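Local coordinates for protein beta-L-arabinobiosidase (Bacteroides thetaiotaomicron, PDB 5MQR) that is a multidomain glycosidase of a gut bacterium that probably removes L-arabinose-containing groups from plant pectin and also carries sialidase-like regions, at residues R555-Y558 with A559-T563; N640-Q643 with A644-A648; F916-Y920 with G921-A925; G944-P948 with F949-Q953; N960-N964 with Y965-V969. All coordinates share one frame; numbering follows the deposited sequence.

Contact 1: R555-Y558 with A559-T563; sequences RMFY and APVAT
Phe557 lays its ring beside Pro560 and Val561, the residues three and four positions further on. The contact lies in the loop joining strand 550-556 to strand 564-570, within the sialidase-like carbohydrate-binding-module region. These two strands belong to different sheets, and the loop carries the chain from one sheet to the other. CG of Phe557 sits anti to its own carbonyl carbon (chi1 -70°). This turns the ring away from the peptide leading to Tyr558 and along the chain that follows. CB of Phe557 rests on the carbonyl oxygen O of Ala559 at 3.3 Å. The ring edge meets the backbone, with CD2 of Phe557 4.5 Å from CA of Pro560 and near the ring plane. The Phe557 and Val561 side chains cross at about a right angle. Beyond the loop, Phe557 and Val561 both rest on Cys499 of strand 498-504, and Val561 also touches Ile497. Tyr558 turns the other way, and its ring makes a cation-pi contact with Lys513. Its CG lies between the backbone N and the carbonyl carbon (chi1 76°), which sets it close to the next peptide, CG of Tyr558 to N of Ala559 being 3.7 Å. The methyl CB of Ala559 lies 4.5 Å from CD1 of the same tyrosine. The closest apolar side-chain touch is CE2 of Phe557 on CG2 of Val561, at 4.2 Å.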
# COMPACT_ATOMS: atom_id res chain seq x y z
N ARG A 555 -6.57 3.48 -33.68
CA ARG A 555 -5.90 4.76 -33.82
C ARG A 555 -4.66 4.80 -32.98
O ARG A 555 -4.54 4.09 -32.01
CB ARG A 555 -6.82 5.92 -33.39
CG ARG A 555 -7.77 6.46 -34.44
CD ARG A 555 -7.04 6.93 -35.70
NE ARG A 555 -7.94 7.50 -36.70
CZ ARG A 555 -8.70 6.80 -37.55
NH1 ARG A 555 -8.73 5.47 -37.53
NH2 ARG A 555 -9.47 7.46 -38.43
N MSE A 556 -3.75 5.69 -33.33
CA MSE A 556 -2.62 5.98 -32.47
C MSE A 556 -3.16 6.79 -31.30
O MSE A 556 -4.21 7.43 -31.37
CB MSE A 556 -1.55 6.75 -33.26
CG MSE A 556 -1.12 6.10 -34.58
SE MSE A 556 -0.35 4.33 -34.28
CE MSE A 556 1.27 4.75 -33.30
N PHE A 557 -2.46 6.73 -30.18
CA PHE A 557 -2.71 7.67 -29.10
C PHE A 557 -2.58 9.11 -29.64
O PHE A 557 -1.66 9.39 -30.41
CB PHE A 557 -1.66 7.55 -28.00
CG PHE A 557 -1.73 6.29 -27.17
CD1 PHE A 557 -2.77 5.35 -27.29
CD2 PHE A 557 -0.72 6.07 -26.22
CE1 PHE A 557 -2.78 4.21 -26.50
CE2 PHE A 557 -0.75 4.93 -25.42
CZ PHE A 557 -1.77 4.00 -25.56
N TYR A 558 -3.47 10.01 -29.22
CA TYR A 558 -3.29 11.41 -29.56
C TYR A 558 -2.28 12.12 -28.65
O TYR A 558 -1.79 13.18 -29.01
CB TYR A 558 -4.63 12.15 -29.69
CG TYR A 558 -5.37 12.53 -28.43
CD1 TYR A 558 -5.09 13.73 -27.76
CD2 TYR A 558 -6.44 11.76 -27.98
CE1 TYR A 558 -5.82 14.11 -26.65
CE2 TYR A 558 -7.18 12.14 -26.88
CZ TYR A 558 -6.87 13.31 -26.22
OH TYR A 558 -7.62 13.69 -25.14
N ALA A 559 -1.94 11.50 -27.51
CA ALA A 559 -0.84 11.93 -26.66
C ALA A 559 -0.11 10.71 -26.12
O ALA A 559 -0.75 9.76 -25.69
CB ALA A 559 -1.36 12.77 -25.49
N PRO A 560 1.23 10.74 -26.13
CA PRO A 560 1.96 9.61 -25.60
C PRO A 560 1.99 9.62 -24.06
O PRO A 560 1.96 10.69 -23.44
CB PRO A 560 3.36 9.81 -26.20
CG PRO A 560 3.48 11.28 -26.36
CD PRO A 560 2.12 11.72 -26.78
N VAL A 561 1.98 8.43 -23.47
CA VAL A 561 2.16 8.25 -22.03
C VAL A 561 3.06 7.02 -21.76
O VAL A 561 3.21 6.17 -22.62
CB VAL A 561 0.82 8.06 -21.29
CG1 VAL A 561 -0.08 9.26 -21.45
CG2 VAL A 561 0.11 6.78 -21.77
N ALA A 562 3.64 6.96 -20.58
CA ALA A 562 4.47 5.83 -20.19
C ALA A 562 3.57 4.68 -19.74
O ALA A 562 3.79 3.53 -20.10
CB ALA A 562 5.44 6.21 -19.06
N THR A 563 2.58 5.01 -18.92
CA THR A 563 1.62 4.05 -18.40
C THR A 563 0.29 4.73 -18.24
O THR A 563 0.22 5.96 -18.18
CB THR A 563 2.00 3.53 -17.01
OG1 THR A 563 2.16 4.63 -16.12
CG2 THR A 563 3.28 2.73 -17.06

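Contact 2: N640-Q643 with A644-A648; sequences NIVQ and AIPNA
Val642 touches Pro646 with one methyl branch. CG1 of Val642 lies 3.8 Å from CG of Pro646, and CB of the same proline is almost as near. The valine places CG1 opposite its backbone N (chi1 178°), and this turns the methyl across the bend to the pyrrolidine ring. The contact is apolar, with the two side chains set at a slant to each other. The backbone folds back here, bringing CA of Val642 within 5.5 Å of CA of Pro646. A water molecule joins the two arms of the bend. It accepts from N of Gln643 at 3.0 Å and donates to O of Ile645, also at 3.0 Å. The direct approach of Gln643 O to Ile645 N, 3.3 Å, has too poor an angle to count as a hydrogen bond. The bend belongs to the loop between helix 627-636 and helix 647-657, and Pro646 comes directly before the weakly bonded start of the second helix. The Gln643 side chain runs away from the bend, extended beyond CG. Its NE2 bonds to Lys681 O and Thr693 OG1, while OE1 takes a weak bond from Lys684 NZ. On the other arm, NH2 of Arg680 bonds to both Ile645 O and Asn647 OD1, the latter also held by Lys681 NZ. Ala644 is joined to Ile683 of strand 683-684 by a backbone hydrogen bond, and the side chains of Ala644 and Ile645 touch the same isoleucine.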
# COMPACT_ATOMS: atom_id res chain seq x y z
N ASN A 640 32.09 -14.90 -17.55
CA ASN A 640 33.08 -15.93 -17.87
C ASN A 640 32.53 -17.07 -18.71
O ASN A 640 33.23 -17.59 -19.61
CB ASN A 640 33.78 -16.48 -16.62
CG ASN A 640 32.82 -17.17 -15.65
OD1 ASN A 640 31.72 -16.69 -15.42
ND2 ASN A 640 33.25 -18.30 -15.08
N ILE A 641 31.29 -17.47 -18.40
CA ILE A 641 30.66 -18.62 -19.06
C ILE A 641 29.19 -18.30 -19.29
O ILE A 641 28.50 -17.87 -18.36
CB ILE A 641 30.77 -19.89 -18.20
CG1 ILE A 641 32.21 -20.41 -18.19
CG2 ILE A 641 29.86 -20.99 -18.74
CD1 ILE A 641 32.47 -21.50 -17.15
N VAL A 642 28.73 -18.51 -20.52
CA VAL A 642 27.35 -18.25 -20.92
C VAL A 642 26.61 -19.55 -21.14
O VAL A 642 27.05 -20.38 -21.92
CB VAL A 642 27.31 -17.43 -22.23
CG1 VAL A 642 25.86 -17.19 -22.67
CG2 VAL A 642 28.07 -16.11 -22.05
N GLN A 643 25.48 -19.74 -20.47
CA GLN A 643 24.64 -20.91 -20.70
C GLN A 643 23.33 -20.45 -21.35
O GLN A 643 23.38 -19.62 -22.26
CB GLN A 643 24.54 -21.74 -19.42
CG GLN A 643 25.92 -22.30 -19.03
CD GLN A 643 25.87 -23.47 -18.06
OE1 GLN A 643 26.59 -24.45 -18.25
NE2 GLN A 643 25.05 -23.37 -16.99
N ALA A 644 22.17 -20.95 -20.95
CA ALA A 644 20.94 -20.69 -21.72
C ALA A 644 20.50 -19.22 -21.69
O ALA A 644 19.85 -18.78 -22.61
CB ALA A 644 19.80 -21.57 -21.23
N ILE A 645 20.78 -18.51 -20.61
CA ILE A 645 20.30 -17.16 -20.42
C ILE A 645 21.52 -16.27 -20.19
O ILE A 645 22.02 -16.17 -19.05
CB ILE A 645 19.29 -17.09 -19.28
CG1 ILE A 645 18.05 -17.91 -19.67
CG2 ILE A 645 18.83 -15.66 -19.03
CD1 ILE A 645 17.33 -18.44 -18.48
N PRO A 646 22.01 -15.64 -21.27
CA PRO A 646 23.13 -14.71 -21.16
C PRO A 646 22.80 -13.53 -20.24
O PRO A 646 21.62 -13.26 -20.02
CB PRO A 646 23.33 -14.22 -22.59
CG PRO A 646 22.70 -15.28 -23.44
CD PRO A 646 21.51 -15.67 -22.66
N ASN A 647 23.84 -12.88 -19.73
CA ASN A 647 23.70 -11.66 -18.93
C ASN A 647 22.83 -10.63 -19.64
O ASN A 647 22.04 -9.94 -19.00
CB ASN A 647 25.06 -11.02 -18.63
CG ASN A 647 25.81 -11.68 -17.47
OD1 ASN A 647 25.34 -12.60 -16.83
ND2 ASN A 647 26.99 -11.17 -17.21
N ALA A 648 22.96 -10.52 -20.97
CA ALA A 648 22.16 -9.59 -21.76
C ALA A 648 20.63 -9.88 -21.69
O ALA A 648 19.83 -8.97 -21.86
CB ALA A 648 22.67 -9.56 -23.21
O HOH W 1 24.41 -17.86 -18.42

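Contact 3: F916-Y920 with G921-A925; sequences FSAPY and GLTTA
Segments 916-920 and 921-925 run antiparallel and reverse through a type I turn from Ala918 to Gly921. Ala918 and Gly921 form a hydrogen-bonded pair, with Ala918 N to Gly921 O at 2.9 Å and Gly921 N to Ala918 O at 3.2 Å. Ser917 and Leu922 form the next, non-hydrogen-bonded pair. Beyond it, Thr923 N donates to Phe916 O. Gly921 has backbone angles at which a CB would strike the Tyr920 carbonyl oxygen.

Thr923 lies across Phe916. Its OG1 is 3.5 Å from ring atom CD1 of Phe916 and donates to Ala925 O at 2.9 Å, from above that carbonyl's plane. CG2 of Thr923, anti to its own carbonyl carbon (chi1 51° for OG1), points to the methyl of Ala918, 3.9 Å from its CB. A valine here would probably leave Ala925 O without this hydroxyl and the segment after the hairpin less firmly tied. Farther along, CE1 of Phe916 comes 3.8 Å from C of Ala925. Leu922 rests on Thr954 of helix 948-964, and Phe916 meets the Tyr889 ring. The arrangement is a tight beta hairpin with a two-residue loop, Pro919-Tyr920, in the MGH1-like glycoside hydrolase domain.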
# COMPACT_ATOMS: atom_id res chain seq x y z
N PHE A 916 29.14 -23.49 16.93
CA PHE A 916 29.06 -23.15 15.52
C PHE A 916 29.18 -21.66 15.22
O PHE A 916 29.34 -21.28 14.06
CB PHE A 916 27.78 -23.73 14.91
CG PHE A 916 27.70 -25.22 15.05
CD1 PHE A 916 28.46 -26.05 14.22
CD2 PHE A 916 26.91 -25.80 16.03
CE1 PHE A 916 28.43 -27.43 14.36
CE2 PHE A 916 26.86 -27.19 16.17
CZ PHE A 916 27.62 -28.00 15.34
N SER A 917 29.10 -20.81 16.25
CA SER A 917 29.09 -19.36 16.02
C SER A 917 30.48 -18.87 15.67
O SER A 917 31.40 -18.98 16.48
CB SER A 917 28.60 -18.62 17.24
OG SER A 917 28.43 -17.27 16.90
N ALA A 918 30.63 -18.35 14.45
CA ALA A 918 31.93 -17.78 14.01
C ALA A 918 31.75 -16.38 13.46
O ALA A 918 30.61 -15.97 13.18
CB ALA A 918 32.57 -18.69 12.96
N PRO A 919 32.87 -15.64 13.27
CA PRO A 919 32.73 -14.29 12.76
C PRO A 919 32.01 -14.15 11.41
O PRO A 919 31.28 -13.18 11.23
CB PRO A 919 34.18 -13.77 12.70
CG PRO A 919 34.84 -14.47 13.83
CD PRO A 919 34.24 -15.86 13.77
N TYR A 920 32.16 -15.12 10.50
CA TYR A 920 31.45 -15.06 9.20
C TYR A 920 30.21 -15.97 9.04
O TYR A 920 29.68 -16.09 7.93
CB TYR A 920 32.45 -15.16 8.04
CG TYR A 920 33.21 -13.86 7.92
CD1 TYR A 920 34.31 -13.60 8.73
CD2 TYR A 920 32.79 -12.87 7.07
CE1 TYR A 920 34.98 -12.39 8.66
CE2 TYR A 920 33.44 -11.66 7.00
CZ TYR A 920 34.53 -11.41 7.79
OH TYR A 920 35.17 -10.20 7.68
N GLY A 921 29.72 -16.53 10.14
CA GLY A 921 28.51 -17.37 10.16
C GLY A 921 28.70 -18.70 10.87
O GLY A 921 29.31 -18.77 11.93
N LEU A 922 28.22 -19.78 10.25
CA LEU A 922 28.08 -21.08 10.88
C LEU A 922 29.12 -22.04 10.34
O LEU A 922 29.25 -22.20 9.12
CB LEU A 922 26.69 -21.67 10.63
CG LEU A 922 25.54 -20.83 11.19
CD1 LEU A 922 24.24 -21.21 10.52
CD2 LEU A 922 25.40 -20.96 12.69
N THR A 923 29.88 -22.65 11.25
CA THR A 923 30.92 -23.60 10.89
C THR A 923 30.25 -24.95 10.56
O THR A 923 29.06 -25.17 10.87
CB THR A 923 31.91 -23.78 12.04
OG1 THR A 923 31.18 -24.06 13.24
CG2 THR A 923 32.75 -22.53 12.24
N THR A 924 31.01 -25.81 9.88
CA THR A 924 30.57 -27.18 9.58
C THR A 924 30.88 -28.17 10.70
O THR A 924 30.41 -29.29 10.65
CB THR A 924 31.18 -27.72 8.28
OG1 THR A 924 32.53 -27.26 8.15
CG2 THR A 924 30.36 -27.27 7.09
N ALA A 925 31.65 -27.74 11.69
CA ALA A 925 32.02 -28.57 12.82
C ALA A 925 32.25 -27.68 14.01
O ALA A 925 32.63 -26.50 13.87
CB ALA A 925 33.28 -29.37 12.51

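Contact 4: G944-P948 with F949-Q953; sequences GAIWP and FASAQ
O of Trp947 is gripped by two backbone N-H groups at the start of helix 948-964. Ser951 N donates at 2.9 Å in a straight bond (170°). Ala950 N, at the same distance, gives only a weak, bent one (120°). Trp947 is the N-cap residue, and Pro948 opens the first turn. Pro948 O then takes the N-H of Ala952 at 2.8 Å, which continues the helical pattern. A water accepts from Trp947 N at 3.2 Å and bonds to Ser951 OG at 2.8 Å. OG, anti to the serine carbonyl carbon (chi1 -62°), is thus turned back to the chain before the helix. There it also meets CG2 of Ile946 at 3.7 Å. The apolar part is slight: CB of Trp947 lies 4.2 Å from CB of Ala950. The indole itself leads away from the helix. It stacks with Trp942 and Tyr997, and NE1 bonds to Glu941 O. The touching residues are buried, and these bonds give the backbone groups partners away from bulk solvent. The water supplies an acceptor for the N-cap amide N of Trp947, while Trp947 O and Pro948 O take the N-H groups of Ser951 and Ala952.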
# COMPACT_ATOMS: atom_id res chain seq x y z
N GLY A 944 35.19 -27.94 9.32
CA GLY A 944 34.99 -26.72 10.09
C GLY A 944 34.68 -25.45 9.33
O GLY A 944 33.92 -24.62 9.82
N ALA A 945 35.27 -25.28 8.15
CA ALA A 945 35.06 -24.07 7.34
C ALA A 945 33.58 -23.85 7.05
O ALA A 945 32.78 -24.78 7.18
CB ALA A 945 35.85 -24.19 6.04
N ILE A 946 33.23 -22.64 6.63
CA ILE A 946 31.82 -22.31 6.32
C ILE A 946 31.55 -22.75 4.90
O ILE A 946 32.26 -22.37 3.97
CB ILE A 946 31.53 -20.81 6.49
CG1 ILE A 946 31.83 -20.38 7.92
CG2 ILE A 946 30.08 -20.47 6.13
CD1 ILE A 946 31.58 -18.92 8.19
N TRP A 947 30.51 -23.58 4.75
CA TRP A 947 30.01 -24.06 3.45
C TRP A 947 28.55 -23.58 3.32
O TRP A 947 27.69 -23.97 4.11
CB TRP A 947 30.05 -25.59 3.38
CG TRP A 947 31.38 -26.15 3.08
CD1 TRP A 947 32.40 -26.41 3.97
CD2 TRP A 947 31.88 -26.53 1.79
NE1 TRP A 947 33.48 -26.91 3.32
CE2 TRP A 947 33.20 -27.01 1.98
CE3 TRP A 947 31.34 -26.51 0.50
CZ2 TRP A 947 33.99 -27.46 0.91
CZ3 TRP A 947 32.11 -26.97 -0.55
CH2 TRP A 947 33.43 -27.43 -0.35
N PRO A 948 28.26 -22.73 2.32
CA PRO A 948 26.86 -22.33 2.15
C PRO A 948 25.88 -23.50 2.01
O PRO A 948 24.76 -23.39 2.51
CB PRO A 948 26.89 -21.44 0.88
CG PRO A 948 28.27 -20.85 0.91
CD PRO A 948 29.18 -21.88 1.55
N PHE A 949 26.29 -24.60 1.37
CA PHE A 949 25.47 -25.83 1.32
C PHE A 949 24.95 -26.18 2.70
O PHE A 949 23.75 -26.43 2.88
CB PHE A 949 26.31 -27.00 0.79
CG PHE A 949 25.55 -28.26 0.51
CD1 PHE A 949 25.14 -29.10 1.55
CD2 PHE A 949 25.31 -28.66 -0.81
CE1 PHE A 949 24.49 -30.30 1.29
CE2 PHE A 949 24.64 -29.86 -1.08
CZ PHE A 949 24.24 -30.68 -0.03
N ALA A 950 25.87 -26.16 3.66
CA ALA A 950 25.57 -26.47 5.06
C ALA A 950 24.81 -25.36 5.78
O ALA A 950 23.86 -25.64 6.50
CB ALA A 950 26.87 -26.75 5.82
N SER A 951 25.28 -24.12 5.65
CA SER A 951 24.58 -22.99 6.26
C SER A 951 23.09 -23.00 5.84
O SER A 951 22.18 -22.80 6.66
CB SER A 951 25.26 -21.67 5.87
OG SER A 951 26.58 -21.62 6.34
N ALA A 952 22.84 -23.29 4.57
CA ALA A 952 21.48 -23.34 4.06
C ALA A 952 20.65 -24.46 4.69
O ALA A 952 19.46 -24.26 5.03
CB ALA A 952 21.48 -23.47 2.54
N GLN A 953 21.27 -25.64 4.81
CA GLN A 953 20.63 -26.73 5.54
C GLN A 953 20.32 -26.31 6.99
O GLN A 953 19.18 -26.48 7.47
CB GLN A 953 21.51 -27.98 5.54
CG GLN A 953 21.55 -28.66 4.20
CD GLN A 953 22.37 -29.93 4.23
OE1 GLN A 953 23.55 -29.92 4.61
NE2 GLN A 953 21.74 -31.05 3.84
O HOH W 2 28.32 -23.65 7.04

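Contact 5: N960-N964 with Y965-V969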
# COMPACT_ATOMS: atom_id res chain seq x y z
N ASN A 960 12.58 -24.29 10.64
CA ASN A 960 11.58 -25.32 10.94
C ASN A 960 11.39 -25.45 12.44
O ASN A 960 10.26 -25.50 12.93
CB ASN A 960 11.98 -26.67 10.37
CG ASN A 960 11.78 -26.77 8.87
OD1 ASN A 960 11.09 -25.96 8.24
ND2 ASN A 960 12.38 -27.79 8.28
N PHE A 961 12.51 -25.52 13.14
CA PHE A 961 12.54 -25.62 14.58
C PHE A 961 11.80 -24.45 15.20
O PHE A 961 10.96 -24.65 16.06
CB PHE A 961 13.97 -25.64 15.07
CG PHE A 961 14.12 -25.82 16.56
CD1 PHE A 961 13.67 -27.00 17.18
CD2 PHE A 961 14.78 -24.85 17.33
CE1 PHE A 961 13.85 -27.17 18.54
CE2 PHE A 961 14.96 -25.03 18.69
CZ PHE A 961 14.49 -26.18 19.29
N MSE A 962 12.09 -23.24 14.72
CA MSE A 962 11.46 -22.04 15.29
C MSE A 962 9.99 -21.92 14.95
O MSE A 962 9.20 -21.40 15.76
CB MSE A 962 12.22 -20.81 14.85
CG MSE A 962 13.55 -20.77 15.58
SE MSE A 962 14.65 -19.28 14.92
CE MSE A 962 13.68 -17.87 15.89
N ASN A 963 9.60 -22.40 13.78
CA ASN A 963 8.19 -22.40 13.39
C ASN A 963 7.36 -23.53 13.99
O ASN A 963 6.22 -23.30 14.34
CB ASN A 963 8.03 -22.46 11.87
CG ASN A 963 8.17 -21.11 11.23
OD1 ASN A 963 7.18 -20.41 11.07
ND2 ASN A 963 9.40 -20.73 10.87
N ASN A 964 7.92 -24.74 14.09
CA ASN A 964 7.10 -25.94 14.32
C ASN A 964 7.26 -26.54 15.71
O ASN A 964 6.52 -27.43 16.05
CB ASN A 964 7.38 -27.00 13.25
CG ASN A 964 7.13 -26.49 11.85
OD1 ASN A 964 6.27 -25.65 11.63
ND2 ASN A 964 7.88 -27.00 10.89
N TYR A 965 8.20 -26.05 16.52
CA TYR A 965 8.52 -26.66 17.81
C TYR A 965 8.33 -25.62 18.93
O TYR A 965 8.66 -24.45 18.74
CB TYR A 965 9.96 -27.19 17.82
CG TYR A 965 10.20 -28.40 16.92
CD1 TYR A 965 10.18 -28.28 15.53
CD2 TYR A 965 10.46 -29.66 17.47
CE1 TYR A 965 10.40 -29.39 14.71
CE2 TYR A 965 10.68 -30.76 16.67
CZ TYR A 965 10.64 -30.62 15.29
OH TYR A 965 10.86 -31.72 14.50
N PRO A 966 7.76 -26.03 20.08
CA PRO A 966 7.66 -25.12 21.22
C PRO A 966 9.04 -25.04 21.87
O PRO A 966 9.56 -26.01 22.38
CB PRO A 966 6.65 -25.81 22.14
CG PRO A 966 6.82 -27.27 21.86
CD PRO A 966 7.35 -27.40 20.44
N GLN A 967 9.62 -23.87 21.85
CA GLN A 967 11.04 -23.75 21.79
C GLN A 967 11.41 -22.45 22.47
O GLN A 967 10.84 -21.43 22.16
CB GLN A 967 11.33 -23.71 20.30
CG GLN A 967 12.73 -23.49 19.87
CD GLN A 967 13.19 -22.07 19.97
OE1 GLN A 967 14.21 -21.83 20.59
NE2 GLN A 967 12.47 -21.14 19.37
N THR A 968 12.35 -22.49 23.40
CA THR A 968 12.73 -21.29 24.16
C THR A 968 14.22 -20.95 24.04
O THR A 968 14.71 -20.05 24.74
CB THR A 968 12.37 -21.45 25.66
OG1 THR A 968 12.98 -22.65 26.14
CG2 THR A 968 10.84 -21.54 25.86
N VAL A 969 14.95 -21.62 23.16
CA VAL A 969 16.39 -21.44 23.04
C VAL A 969 16.80 -20.29 22.09
O VAL A 969 17.73 -19.55 22.37
CB VAL A 969 17.04 -22.79 22.67
CG1 VAL A 969 18.48 -22.63 22.20
CG2 VAL A 969 17.01 -23.71 23.89
O HOH W 3 9.84 -20.43 18.11
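The contact forms the C-terminal end of helix 948-964, where Tyr965 is the first residue to leave helical geometry. Tyr965 N still donates to Phe961 O, at 3.1 Å and with a bent angle of 135°. Phe961 has CG anti to its backbone N (chi1 -177°), which swings the ring out alongside the departing chain. There it meets Tyr965 obliquely, ring centroids 5.5 Å apart and planes at 39°, with CD1 of Phe961 3.8 Å from CG of Tyr965. The tyrosine turns its edge to the last helical turn, CD1 of Tyr965 lying 3.8 Å from O of Asn960. Gln967 crosses Phe961 at about a right angle, its CB over one ring face, though the closeness of this packing is doubtful. A water accepts from Gln967 NE2 at 3.0 Å and donates to Met962 O at 2.6 Å, so the water links the amide to a helix carbonyl. Gln967 OE1 bonds to Leu970 N and, weakly, to Val969 N. An alanine in place of Phe961 would probably leave the CB and CG side of Tyr965 without its aromatic neighbour and open a gap beside it. Phe961 also stacks on Trp907, touches Glu904 of helix 901-904, and meets Trp892 of helix 890-893 edge-to-face. Tyr965 meets that tryptophan edge-to-face too, and its OH bonds to Pro897 O. Met962 packs on Asp972 and Tyr975 of helix 972-985.

How the contacts relate
Contacts 3, 4 and 5 share the MGH1-like glycoside hydrolase domain. Contacts 3 and 4 touch, their centres about 8 Å apart: Thr924 OG1 bonds to Ala945 O, and CD1 of Ile946 packs on the turn at Tyr920. Contacts 4 and 5 mark the two ends of helix 948-964, with centres about 21 Å apart. A bound HEPES buffer molecule lies about 7 Å from the side chain of Trp947 in contact 4. Contact 2 is separate, about 27 Å from contact 4 between centres. Contact 1 belongs to the sialidase-like region, with centres more than 50 Å from contacts 3, 4 and 5. A sodium ion lies about 11 Å from its Val561 side chain.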